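Local structure of glycosyl hydrolase, family 38 (Enterococcus faecalis, 5KBP) at residues V419-V424 and T491-V496; Q452-T457 and S506-Q511; G458-S463 and E513-E518. The protein probably hydrolyses terminal alpha-mannosyl residues from carbohydrates, as a metal-dependent alpha-mannosidase of glycoside hydrolase family 38. All blocks are in the same frame, centred on the assembly; numbering follows the deposited sequence.

Interaction 1: residues V419-V424 and T491-V496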
ATOM      1  N   VAL A 419      22.562  27.747  -3.808  1.00 57.20           N
ATOM      2  CA  VAL A 419      23.435  27.256  -4.867  1.00 57.15           C
ATOM      3  C   VAL A 419      22.723  26.081  -5.528  1.00 62.59           C
ATOM      4  O   VAL A 419      22.638  24.991  -4.956  1.00 62.47           O
ATOM      5  CB  VAL A 419      24.809  26.849  -4.325  1.00 59.75           C
ATOM      6  CG1 VAL A 419      25.643  26.212  -5.425  1.00 65.43           C
ATOM      7  CG2 VAL A 419      25.525  28.060  -3.748  1.00 44.86           C
ATOM      8  N   VAL A 420      22.210  26.302  -6.734  1.00 64.20           N
ATOM      9  CA  VAL A 420      21.292  25.375  -7.383  1.00 65.50           C
ATOM     10  C   VAL A 420      22.056  24.474  -8.342  1.00 64.77           C
ATOM     11  O   VAL A 420      23.123  24.830  -8.855  1.00 73.44           O
ATOM     12  CB  VAL A 420      20.170  26.146  -8.114  1.00 73.35           C
ATOM     13  CG1 VAL A 420      19.005  25.224  -8.454  1.00 74.07           C
ATOM     14  CG2 VAL A 420      19.699  27.312  -7.268  1.00 82.60           C
ATOM     15  N   THR A 421      21.504  23.285  -8.573  1.00 63.89           N
ATOM     16  CA  THR A 421      22.009  22.329  -9.548  1.00 62.76           C
ATOM     17  C   THR A 421      20.917  22.063 -10.575  1.00 60.28           C
ATOM     18  O   THR A 421      19.768  21.792 -10.206  1.00 72.47           O
ATOM     19  CB  THR A 421      22.446  21.025  -8.864  1.00 66.28           C
ATOM     20  OG1 THR A 421      23.830  21.108  -8.501  1.00 63.34           O
ATOM     21  CG2 THR A 421      22.225  19.823  -9.773  1.00 66.00           C
ATOM     22  N   VAL A 422      21.268  22.154 -11.856  1.00 53.86           N
ATOM     23  CA  VAL A 422      20.326  21.973 -12.954  1.00 55.01           C
ATOM     24  C   VAL A 422      20.921  20.984 -13.945  1.00 59.43           C
ATOM     25  O   VAL A 422      22.049  21.173 -14.412  1.00 68.44           O
ATOM     26  CB  VAL A 422      20.000  23.305 -13.655  1.00 59.11           C
ATOM     27  CG1 VAL A 422      19.149  23.060 -14.890  1.00 65.13           C
ATOM     28  CG2 VAL A 422      19.304  24.262 -12.698  1.00 59.99           C
ATOM     29  N   GLU A 423      20.166  19.935 -14.265  1.00 56.04           N
ATOM     30  CA  GLU A 423      20.586  18.953 -15.256  1.00 51.34           C
ATOM     31  C   GLU A 423      19.982  19.329 -16.603  1.00 54.07           C
ATOM     32  O   GLU A 423      18.761  19.478 -16.721  1.00 56.33           O
ATOM     33  CB  GLU A 423      20.165  17.542 -14.845  1.00 45.18           C
ATOM     34  CG  GLU A 423      20.960  16.438 -15.529  1.00 58.52           C
ATOM     35  CD  GLU A 423      20.532  15.053 -15.089  1.00 64.27           C
ATOM     36  OE1 GLU A 423      19.372  14.899 -14.654  1.00 67.21           O
ATOM     37  OE2 GLU A 423      21.358  14.118 -15.175  1.00 66.05           O
ATOM     38  N   VAL A 424      20.835  19.488 -17.611  1.00 49.04           N
ATOM     39  CA  VAL A 424      20.426  19.947 -18.933  1.00 46.89           C
ATOM     40  C   VAL A 424      20.841  18.906 -19.962  1.00 52.98           C
ATOM     41  O   VAL A 424      22.005  18.491 -19.999  1.00 54.32           O
ATOM     42  CB  VAL A 424      21.040  21.319 -19.270  1.00 52.94           C
ATOM     43  CG1 VAL A 424      20.561  21.795 -20.634  1.00 54.53           C
ATOM     44  CG2 VAL A 424      20.697  22.335 -18.190  1.00 49.33           C
ATOM     45  N   THR A 491      25.247  18.671 -15.882  1.00 55.00           N
ATOM     46  CA  THR A 491      24.782  19.176 -14.594  1.00 61.55           C
ATOM     47  C   THR A 491      25.513  20.482 -14.303  1.00 60.61           C
ATOM     48  O   THR A 491      26.725  20.482 -14.066  1.00 66.95           O
ATOM     49  CB  THR A 491      25.022  18.146 -13.492  1.00 65.09           C
ATOM     50  OG1 THR A 491      24.258  16.964 -13.768  1.00 63.28           O
ATOM     51  CG2 THR A 491      24.613  18.704 -12.145  1.00 60.20           C
ATOM     52  N   VAL A 492      24.775  21.589 -14.324  1.00 57.79           N
ATOM     53  CA  VAL A 492      25.337  22.927 -14.174  1.00 63.39           C
ATOM     54  C   VAL A 492      24.972  23.463 -12.799  1.00 60.18           C
ATOM     55  O   VAL A 492      23.853  23.256 -12.315  1.00 56.12           O
ATOM     56  CB  VAL A 492      24.837  23.867 -15.288  1.00 65.86           C
ATOM     57  CG1 VAL A 492      25.509  25.226 -15.185  1.00 70.86           C
ATOM     58  CG2 VAL A 492      25.085  23.246 -16.656  1.00 65.12           C
ATOM     59  N   GLU A 493      25.919  24.156 -12.170  1.00 65.88           N
ATOM     60  CA  GLU A 493      25.751  24.699 -10.828  1.00 67.48           C
ATOM     61  C   GLU A 493      25.629  26.215 -10.919  1.00 68.04           C
ATOM     62  O   GLU A 493      26.517  26.878 -11.465  1.00 73.52           O
ATOM     63  CB  GLU A 493      26.927  24.302  -9.936  1.00 69.94           C
ATOM     64  CG  GLU A 493      26.675  24.466  -8.450  1.00 80.11           C
ATOM     65  CD  GLU A 493      27.809  23.917  -7.606  1.00 90.09           C
ATOM     66  OE1 GLU A 493      28.979  24.036  -8.029  1.00 92.93           O
ATOM     67  OE2 GLU A 493      27.531  23.359  -6.525  1.00 92.70           O
ATOM     68  N   LEU A 494      24.537  26.758 -10.388  1.00 64.14           N
ATOM     69  CA  LEU A 494      24.291  28.192 -10.394  1.00 62.96           C
ATOM     70  C   LEU A 494      24.208  28.717  -8.968  1.00 62.94           C
ATOM     71  O   LEU A 494      23.802  28.002  -8.047  1.00 57.81           O
ATOM     72  CB  LEU A 494      22.996  28.538 -11.146  1.00 59.65           C
ATOM     73  CG  LEU A 494      22.946  28.251 -12.649  1.00 62.60           C
ATOM     74  CD1 LEU A 494      21.642  28.754 -13.245  1.00 68.80           C
ATOM     75  CD2 LEU A 494      24.134  28.881 -13.356  1.00 64.52           C
ATOM     76  N   SER A 495      24.596  29.978  -8.795  1.00 62.15           N
ATOM     77  CA  SER A 495      24.535  30.666  -7.507  1.00 63.09           C
ATOM     78  C   SER A 495      23.419  31.703  -7.589  1.00 64.90           C
ATOM     79  O   SER A 495      23.605  32.787  -8.149  1.00 69.27           O
ATOM     80  CB  SER A 495      25.875  31.311  -7.166  1.00 67.09           C
ATOM     81  OG  SER A 495      25.814  31.993  -5.925  1.00 69.42           O
ATOM     82  N   VAL A 496      22.258  31.365  -7.032  1.00 59.47           N
ATOM     83  CA  VAL A 496      21.081  32.227  -7.059  1.00 58.86           C
ATOM     84  C   VAL A 496      21.031  33.025  -5.764  1.00 64.74           C
ATOM     85  O   VAL A 496      21.075  32.450  -4.668  1.00 65.61           O
ATOM     86  CB  VAL A 496      19.797  31.406  -7.258  1.00 58.81           C
ATOM     87  CG1 VAL A 496      18.572  32.299  -7.154  1.00 59.66           C
ATOM     88  CG2 VAL A 496      19.832  30.695  -8.602  1.00 55.45           C
TER
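E493 reaches diagonally from its own strand to V419, and its side chain can be followed atom by atom. E493 CB lies near V420 O; CG, anti to the backbone N (chi1 -163°), lies between V420 O and V419 CG1, about equally near each. The chain then runs on extended, with CD passing the same methyl and E493 OE2 still beside it, 3.6 Å from V419 CG1. These are van der Waals contacts; the carboxylate's charge is met through OE1, which forms a salt bridge with R464. On the same face, T421 CG2 and T491 CG2 meet at 3.5 Å, and E423, salt-bridged to R471, lays its CG near T491 OG1.

The reverse face is apolar. V420 CG2 packs on V496 CG2 at 3.6 Å, while V422 and V492 are a hydrogen-bonded pair on the same face. Between these two layers the backbones are tied by reciprocal bonds: V420 N to L494 O and L494 N to V420 O, then V422 N to V492 O and V492 N to V422 O, the last the straightest at 170° and 2.8 Å. V419–S495, T421–E493 and E423–T491 are the non-hydrogen-bonded pairs, and CA–H...O contacts fill in the ladder. Segment directions 153° apart and this unbroken alternation identify a regular, twisted antiparallel pairing in the three-stranded sheet 416-430, 483-499, 463-475, whose V422, V492 and L494 face packs against strands 404-410 and 451-454 as in a beta sandwich.

Interaction 2: residues Q452-T457 and S506-Q511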
ATOM      1  N   GLN A 452      28.566  27.437 -21.390  1.00 65.55           N
ATOM      2  CA  GLN A 452      28.477  28.719 -20.707  1.00 62.78           C
ATOM      3  C   GLN A 452      27.012  29.064 -20.485  1.00 67.57           C
ATOM      4  O   GLN A 452      26.175  28.835 -21.362  1.00 74.04           O
ATOM      5  CB  GLN A 452      29.173  29.818 -21.524  1.00 58.53           C
ATOM      6  CG  GLN A 452      29.037  31.225 -20.970  1.00 58.79           C
ATOM      7  CD  GLN A 452      29.707  32.256 -21.858  1.00 76.50           C
ATOM      8  OE1 GLN A 452      29.087  33.240 -22.262  1.00 73.66           O
ATOM      9  NE2 GLN A 452      30.979  32.034 -22.167  1.00 61.64           N
ATOM     10  N   VAL A 453      26.706  29.615 -19.313  1.00 67.25           N
ATOM     11  CA  VAL A 453      25.341  29.994 -18.963  1.00 66.20           C
ATOM     12  C   VAL A 453      25.132  31.462 -19.305  1.00 65.54           C
ATOM     13  O   VAL A 453      25.981  32.308 -19.001  1.00 68.48           O
ATOM     14  CB  VAL A 453      25.061  29.730 -17.474  1.00 66.68           C
ATOM     15  CG1 VAL A 453      23.623  30.098 -17.128  1.00 69.48           C
ATOM     16  CG2 VAL A 453      25.343  28.280 -17.137  1.00 64.01           C
ATOM     17  N   ILE A 454      24.002  31.768 -19.941  1.00 59.60           N
ATOM     18  CA  ILE A 454      23.660  33.136 -20.305  1.00 60.49           C
ATOM     19  C   ILE A 454      22.209  33.407 -19.940  1.00 58.40           C
ATOM     20  O   ILE A 454      21.382  32.493 -19.870  1.00 63.23           O
ATOM     21  CB  ILE A 454      23.896  33.421 -21.806  1.00 66.92           C
ATOM     22  CG1 ILE A 454      23.074  32.463 -22.671  1.00 59.30           C
ATOM     23  CG2 ILE A 454      25.380  33.343 -22.147  1.00 65.67           C
ATOM     24  CD1 ILE A 454      23.060  32.838 -24.137  1.00 58.77           C
ATOM     25  N   ASP A 455      21.907  34.682 -19.708  1.00 61.81           N
ATOM     26  CA  ASP A 455      20.562  35.152 -19.404  1.00 64.10           C
ATOM     27  C   ASP A 455      19.889  35.559 -20.713  1.00 61.80           C
ATOM     28  O   ASP A 455      20.532  35.489 -21.768  1.00 65.27           O
ATOM     29  CB  ASP A 455      20.630  36.308 -18.400  1.00 66.39           C
ATOM     30  CG  ASP A 455      21.219  37.570 -18.996  1.00 78.90           C
ATOM     31  OD1 ASP A 455      22.065  37.465 -19.911  1.00 89.64           O
ATOM     32  OD2 ASP A 455      20.837  38.669 -18.544  1.00 81.82           O
ATOM     33  N   PRO A 456      18.611  35.962 -20.710  1.00 62.35           N
ATOM     34  CA  PRO A 456      17.992  36.399 -21.975  1.00 68.84           C
ATOM     35  C   PRO A 456      18.733  37.532 -22.665  1.00 77.53           C
ATOM     36  O   PRO A 456      18.696  37.621 -23.899  1.00 71.44           O
ATOM     37  CB  PRO A 456      16.584  36.825 -21.543  1.00 66.38           C
ATOM     38  CG  PRO A 456      16.302  35.991 -20.354  1.00 65.28           C
ATOM     39  CD  PRO A 456      17.609  35.848 -19.633  1.00 60.15           C
ATOM     40  N   THR A 457      19.402  38.405 -21.910  1.00 81.94           N
ATOM     41  CA  THR A 457      20.181  39.471 -22.530  1.00 78.35           C
ATOM     42  C   THR A 457      21.370  38.918 -23.305  1.00 76.25           C
ATOM     43  O   THR A 457      21.751  39.476 -24.342  1.00 86.13           O
ATOM     44  CB  THR A 457      20.655  40.458 -21.462  1.00 80.54           C
ATOM     45  OG1 THR A 457      19.519  41.034 -20.805  1.00 82.05           O
ATOM     46  CG2 THR A 457      21.497  41.570 -22.077  1.00 84.00           C
ATOM     47  N   SER A 506      14.799  32.696 -16.659  1.00 62.83           N
ATOM     48  CA  SER A 506      15.207  31.828 -17.753  1.00 56.15           C
ATOM     49  C   SER A 506      16.691  32.005 -18.043  1.00 65.59           C
ATOM     50  O   SER A 506      17.210  33.125 -18.026  1.00 67.06           O
ATOM     51  CB  SER A 506      14.389  32.117 -19.013  1.00 57.36           C
ATOM     52  OG  SER A 506      13.009  31.887 -18.785  1.00 59.98           O
ATOM     53  N   PHE A 507      17.369  30.892 -18.301  1.00 65.57           N
ATOM     54  CA  PHE A 507      18.776  30.879 -18.672  1.00 63.75           C
ATOM     55  C   PHE A 507      18.955  29.926 -19.849  1.00 62.02           C
ATOM     56  O   PHE A 507      18.015  29.253 -20.276  1.00 58.11           O
ATOM     57  CB  PHE A 507      19.660  30.471 -17.486  1.00 60.87           C
ATOM     58  CG  PHE A 507      19.492  31.347 -16.276  1.00 60.74           C
ATOM     59  CD1 PHE A 507      20.234  32.509 -16.136  1.00 62.60           C
ATOM     60  CD2 PHE A 507      18.594  31.007 -15.279  1.00 58.84           C
ATOM     61  CE1 PHE A 507      20.082  33.315 -15.025  1.00 66.98           C
ATOM     62  CE2 PHE A 507      18.438  31.810 -14.164  1.00 60.06           C
ATOM     63  CZ  PHE A 507      19.184  32.965 -14.037  1.00 63.45           C
ATOM     64  N   ALA A 508      20.175  29.871 -20.380  1.00 66.26           N
ATOM     65  CA  ALA A 508      20.465  28.997 -21.505  1.00 65.47           C
ATOM     66  C   ALA A 508      21.899  28.504 -21.406  1.00 69.59           C
ATOM     67  O   ALA A 508      22.733  29.090 -20.711  1.00 70.22           O
ATOM     68  CB  ALA A 508      20.236  29.699 -22.848  1.00 65.70           C
ATOM     69  N   LEU A 509      22.176  27.417 -22.120  1.00 70.69           N
ATOM     70  CA  LEU A 509      23.487  26.776 -22.127  1.00 67.16           C
ATOM     71  C   LEU A 509      24.032  26.833 -23.547  1.00 70.19           C
ATOM     72  O   LEU A 509      23.542  26.123 -24.433  1.00 75.76           O
ATOM     73  CB  LEU A 509      23.388  25.335 -21.628  1.00 64.26           C
ATOM     74  CG  LEU A 509      24.558  24.784 -20.812  1.00 68.00           C
ATOM     75  CD1 LEU A 509      24.727  25.576 -19.528  1.00 67.81           C
ATOM     76  CD2 LEU A 509      24.340  23.312 -20.510  1.00 67.27           C
ATOM     77  N   ILE A 510      25.035  27.678 -23.767  1.00 63.14           N
ATOM     78  CA  ILE A 510      25.657  27.825 -25.075  1.00 64.32           C
ATOM     79  C   ILE A 510      27.091  27.321 -24.999  1.00 69.98           C
ATOM     80  O   ILE A 510      27.689  27.211 -23.924  1.00 74.68           O
ATOM     81  CB  ILE A 510      25.621  29.280 -25.581  1.00 68.52           C
ATOM     82  CG1 ILE A 510      26.427  30.190 -24.651  1.00 64.38           C
ATOM     83  CG2 ILE A 510      24.191  29.766 -25.696  1.00 73.70           C
ATOM     84  CD1 ILE A 510      26.551  31.613 -25.149  1.00 61.01           C
ATOM     85  N   GLN A 511      27.647  27.007 -26.168  1.00 73.02           N
ATOM     86  CA  GLN A 511      29.043  26.599 -26.237  1.00 71.32           C
ATOM     87  C   GLN A 511      29.946  27.811 -26.057  1.00 71.78           C
ATOM     88  O   GLN A 511      29.775  28.834 -26.726  1.00 73.70           O
ATOM     89  CB  GLN A 511      29.337  25.913 -27.569  1.00 76.88           C
ATOM     90  CG  GLN A 511      28.591  24.608 -27.778  1.00 80.81           C
ATOM     91  CD  GLN A 511      29.248  23.731 -28.824  1.00 82.93           C
ATOM     92  OE1 GLN A 511      30.414  23.923 -29.169  1.00 74.38           O
ATOM     93  NE2 GLN A 511      28.501  22.758 -29.333  1.00 88.40           N
TER
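The shortest hydrogen bond between 452-457 and 506-511 runs from Q452 N to I510 O, 2.7 Å, with an angle of 141° at the hydrogen, so it is close but bent. Its reciprocal, I510 N to Q452 O, is straighter. A second couple joins I454 N with A508 O and A508 N with I454 O, at 3.1 and 2.9 Å. V453–L509 is the non-hydrogen-bonded pair between them, and V453 CA sends a CA–H...O contact to A508 O.

On one face I454 and I510 cross at about a right angle. In each, CG1 sits in the crowded position between backbone N and carbonyl carbon (chi1 58° and 63°), which turns the branches across the strands: I454 CD1 meets I510 CG2 at 3.6 Å and I510 CD1 meets I454 CG2 at 3.7 Å, a reciprocal interlock of tip and branch. Q452 lies alongside I510, pointing the same way; its amide NE2 bonds to E513 O. On the opposite face V453 splits its methyls, V453 CG2 touching L509 CD1 at 3.7 Å and CG1 reaching F507 CB. I454 O lies at the edge of the F507 ring, near its plane.

Past I454 the pairing ends in a turn, where P456 CD lies 3.2 Å from S506 O. Strand 503-511 is flanked by 451-454 and by 404-410, F507 and L509 forming backbone hydrogen bonds with F406 and H404; 451-454 in turn pairs with 460-461, and V453 and L509 pack on V492 of strand 483-499.

Interaction 3: residues G458-S463 and E513-E518; sequences GKAVAS and ETKAFE
Two torsions set this contact. K515 has CG anti to its backbone N (chi1 -179°) and stays extended to CE, which lays its methylenes along the backbone of A460 to A462; F517, with CG anti to its carbonyl carbon (chi1 -59°), swings its ring back toward A462 and S463. K515 CD lies 3.5 Å from A460 O and packs on A460 CB, while K515 CB and CG pass V461 O and A462 CA. It is the aliphatic part of the lysine that does the touching, before the chain bends at its last torsion.

S463 N stands 3.9 Å above one face of the F517 ring, offset toward the rim, and F517 CZ comes within 3.5 Å of S463 CA. A462 CB touches F517 CD1 at 3.8 Å, and A462 O approaches F517 CE1 obliquely.

Between lysine and ring runs the hydrogen bond from S463 N to K515 O, 2.8 Å long and 165° at the hydrogen. K515 O also receives a CA–H...O contact from A462 CA at 3.2 Å. Segment 513-518 forms no regular strand, and a single backbone bond joins the two segments.

T514 OG1 lies near S463 O and OG, yet the contact buries it with no partner in the model, a likely small polar cost. One backbone bond, with lysine methylenes and an aromatic ring lying against peptide groups, joins the loop to 458-463, consistent with a contact at the protein surface.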
ATOM      1  N   GLY A 458      21.949  37.815 -22.837  1.00 70.72           N
ATOM      2  CA  GLY A 458      23.168  37.279 -23.405  1.00 69.81           C
ATOM      3  C   GLY A 458      24.378  37.432 -22.515  1.00 69.56           C
ATOM      4  O   GLY A 458      25.459  36.952 -22.878  1.00 68.09           O
ATOM      5  N   LYS A 459      24.236  38.084 -21.364  1.00 69.82           N
ATOM      6  CA  LYS A 459      25.350  38.239 -20.441  1.00 69.46           C
ATOM      7  C   LYS A 459      25.652  36.911 -19.759  1.00 64.80           C
ATOM      8  O   LYS A 459      24.747  36.240 -19.255  1.00 62.54           O
ATOM      9  CB  LYS A 459      25.033  39.318 -19.405  1.00 68.80           C
ATOM     10  CG  LYS A 459      26.098  39.491 -18.334  1.00 77.94           C
ATOM     11  CD  LYS A 459      27.476  39.723 -18.937  1.00 87.88           C
ATOM     12  CE  LYS A 459      27.539  41.021 -19.725  1.00 86.78           C
ATOM     13  NZ  LYS A 459      28.889  41.221 -20.324  1.00 80.78           N
ATOM     14  N   ALA A 460      26.927  36.535 -19.749  1.00 70.06           N
ATOM     15  CA  ALA A 460      27.331  35.260 -19.173  1.00 64.92           C
ATOM     16  C   ALA A 460      27.097  35.247 -17.669  1.00 62.99           C
ATOM     17  O   ALA A 460      27.415  36.208 -16.964  1.00 72.20           O
ATOM     18  CB  ALA A 460      28.801  34.983 -19.478  1.00 67.92           C
ATOM     19  N   VAL A 461      26.534  34.145 -17.180  1.00 69.13           N
ATOM     20  CA  VAL A 461      26.283  33.944 -15.757  1.00 67.57           C
ATOM     21  C   VAL A 461      27.327  32.982 -15.211  1.00 67.35           C
ATOM     22  O   VAL A 461      27.657  31.977 -15.852  1.00 64.58           O
ATOM     23  CB  VAL A 461      24.857  33.411 -15.515  1.00 62.64           C
ATOM     24  CG1 VAL A 461      24.571  33.300 -14.022  1.00 62.48           C
ATOM     25  CG2 VAL A 461      23.835  34.308 -16.196  1.00 62.71           C
ATOM     26  N   ALA A 462      27.854  33.292 -14.029  1.00 68.64           N
ATOM     27  CA  ALA A 462      28.857  32.438 -13.411  1.00 67.95           C
ATOM     28  C   ALA A 462      28.268  31.071 -13.081  1.00 69.58           C
ATOM     29  O   ALA A 462      27.153  30.965 -12.563  1.00 65.92           O
ATOM     30  CB  ALA A 462      29.407  33.093 -12.145  1.00 68.43           C
ATOM     31  N   SER A 463      29.023  30.020 -13.388  1.00 68.45           N
ATOM     32  CA  SER A 463      28.550  28.658 -13.181  1.00 69.07           C
ATOM     33  C   SER A 463      29.751  27.722 -13.105  1.00 75.03           C
ATOM     34  O   SER A 463      30.906  28.146 -13.197  1.00 67.78           O
ATOM     35  CB  SER A 463      27.590  28.231 -14.294  1.00 63.93           C
ATOM     36  OG  SER A 463      28.281  28.053 -15.518  1.00 65.79           O
ATOM     37  N   GLU A 513      33.525  29.434 -23.340  1.00 80.04           N
ATOM     38  CA  GLU A 513      34.298  29.354 -22.110  1.00 79.51           C
ATOM     39  C   GLU A 513      33.397  29.604 -20.907  1.00 80.55           C
ATOM     40  O   GLU A 513      32.689  30.614 -20.846  1.00 87.37           O
ATOM     41  CB  GLU A 513      35.442  30.367 -22.138  1.00 73.70           C
ATOM     42  N   THR A 514      33.421  28.677 -19.953  1.00 75.36           N
ATOM     43  CA  THR A 514      32.583  28.807 -18.769  1.00 81.56           C
ATOM     44  C   THR A 514      33.079  29.943 -17.883  1.00 80.99           C
ATOM     45  O   THR A 514      34.284  30.151 -17.722  1.00 86.76           O
ATOM     46  CB  THR A 514      32.558  27.495 -17.983  1.00 83.35           C
ATOM     47  OG1 THR A 514      31.875  27.692 -16.738  1.00 76.74           O
ATOM     48  CG2 THR A 514      33.972  26.998 -17.715  1.00 92.44           C
ATOM     49  N   LYS A 515      32.134  30.685 -17.312  1.00 73.42           N
ATOM     50  CA  LYS A 515      32.445  31.789 -16.411  1.00 70.29           C
ATOM     51  C   LYS A 515      32.514  31.238 -14.991  1.00 68.69           C
ATOM     52  O   LYS A 515      31.487  30.887 -14.402  1.00 76.69           O
ATOM     53  CB  LYS A 515      31.398  32.893 -16.535  1.00 68.91           C
ATOM     54  CG  LYS A 515      31.646  34.098 -15.646  1.00 72.53           C
ATOM     55  CD  LYS A 515      30.616  35.186 -15.912  1.00 75.17           C
ATOM     56  CE  LYS A 515      30.632  36.245 -14.820  1.00 79.34           C
ATOM     57  NZ  LYS A 515      31.969  36.881 -14.671  1.00 86.01           N
ATOM     58  N   ALA A 516      33.724  31.150 -14.449  1.00 70.30           N
ATOM     59  CA  ALA A 516      33.927  30.538 -13.146  1.00 65.30           C
ATOM     60  C   ALA A 516      33.558  31.503 -12.025  1.00 66.52           C
ATOM     61  O   ALA A 516      33.599  32.725 -12.188  1.00 65.71           O
ATOM     62  CB  ALA A 516      35.379  30.087 -12.985  1.00 58.09           C
ATOM     63  N   PHE A 517      33.189  30.934 -10.879  1.00 63.70           N
ATOM     64  CA  PHE A 517      32.919  31.748  -9.701  1.00 71.47           C
ATOM     65  C   PHE A 517      34.203  32.411  -9.218  1.00 75.69           C
ATOM     66  O   PHE A 517      35.266  31.786  -9.172  1.00 74.53           O
ATOM     67  CB  PHE A 517      32.318  30.894  -8.582  1.00 79.76           C
ATOM     68  CG  PHE A 517      31.035  30.204  -8.960  1.00 80.40           C
ATOM     69  CD1 PHE A 517      29.857  30.920  -9.091  1.00 74.68           C
ATOM     70  CD2 PHE A 517      31.007  28.834  -9.168  1.00 77.08           C
ATOM     71  CE1 PHE A 517      28.677  30.285  -9.434  1.00 77.28           C
ATOM     72  CE2 PHE A 517      29.831  28.193  -9.510  1.00 73.58           C
ATOM     73  CZ  PHE A 517      28.664  28.921  -9.643  1.00 78.06           C
ATOM     74  N   GLU A 518      34.102  33.687  -8.864  1.00 77.24           N
ATOM     75  CA  GLU A 518      35.238  34.455  -8.381  1.00 73.73           C
ATOM     76  C   GLU A 518      35.119  34.685  -6.881  1.00 77.14           C
ATOM     77  O   GLU A 518      34.026  34.658  -6.307  1.00 80.16           O
ATOM     78  CB  GLU A 518      35.345  35.798  -9.113  1.00 71.68           C
TER

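In the fold
Along the chain the segments alternate: 419-424, 452-457, 458-463, then 491-496, 506-511 and 513-518, so all three contacts interlace. The centre of interaction 1 lies about 12 Å from the centres of both others. Interactions 2 and 3 are closer, with centres about 9 Å apart. Interaction 1 belongs to the three-stranded sheet, interaction 2 to the neighbouring antiparallel sheet, and the two sheets pack where V492 CG1 meets V453 CG2 at 3.6 Å. Interaction 3 lies at the margin: 460-461 edges strand 451-454, while F517 reaches S495 of strand 483-499. The contacts thus join two packed antiparallel sheets and the loop after strand 503-511 at the periphery of the chain, away from the annotated calcium-site residues.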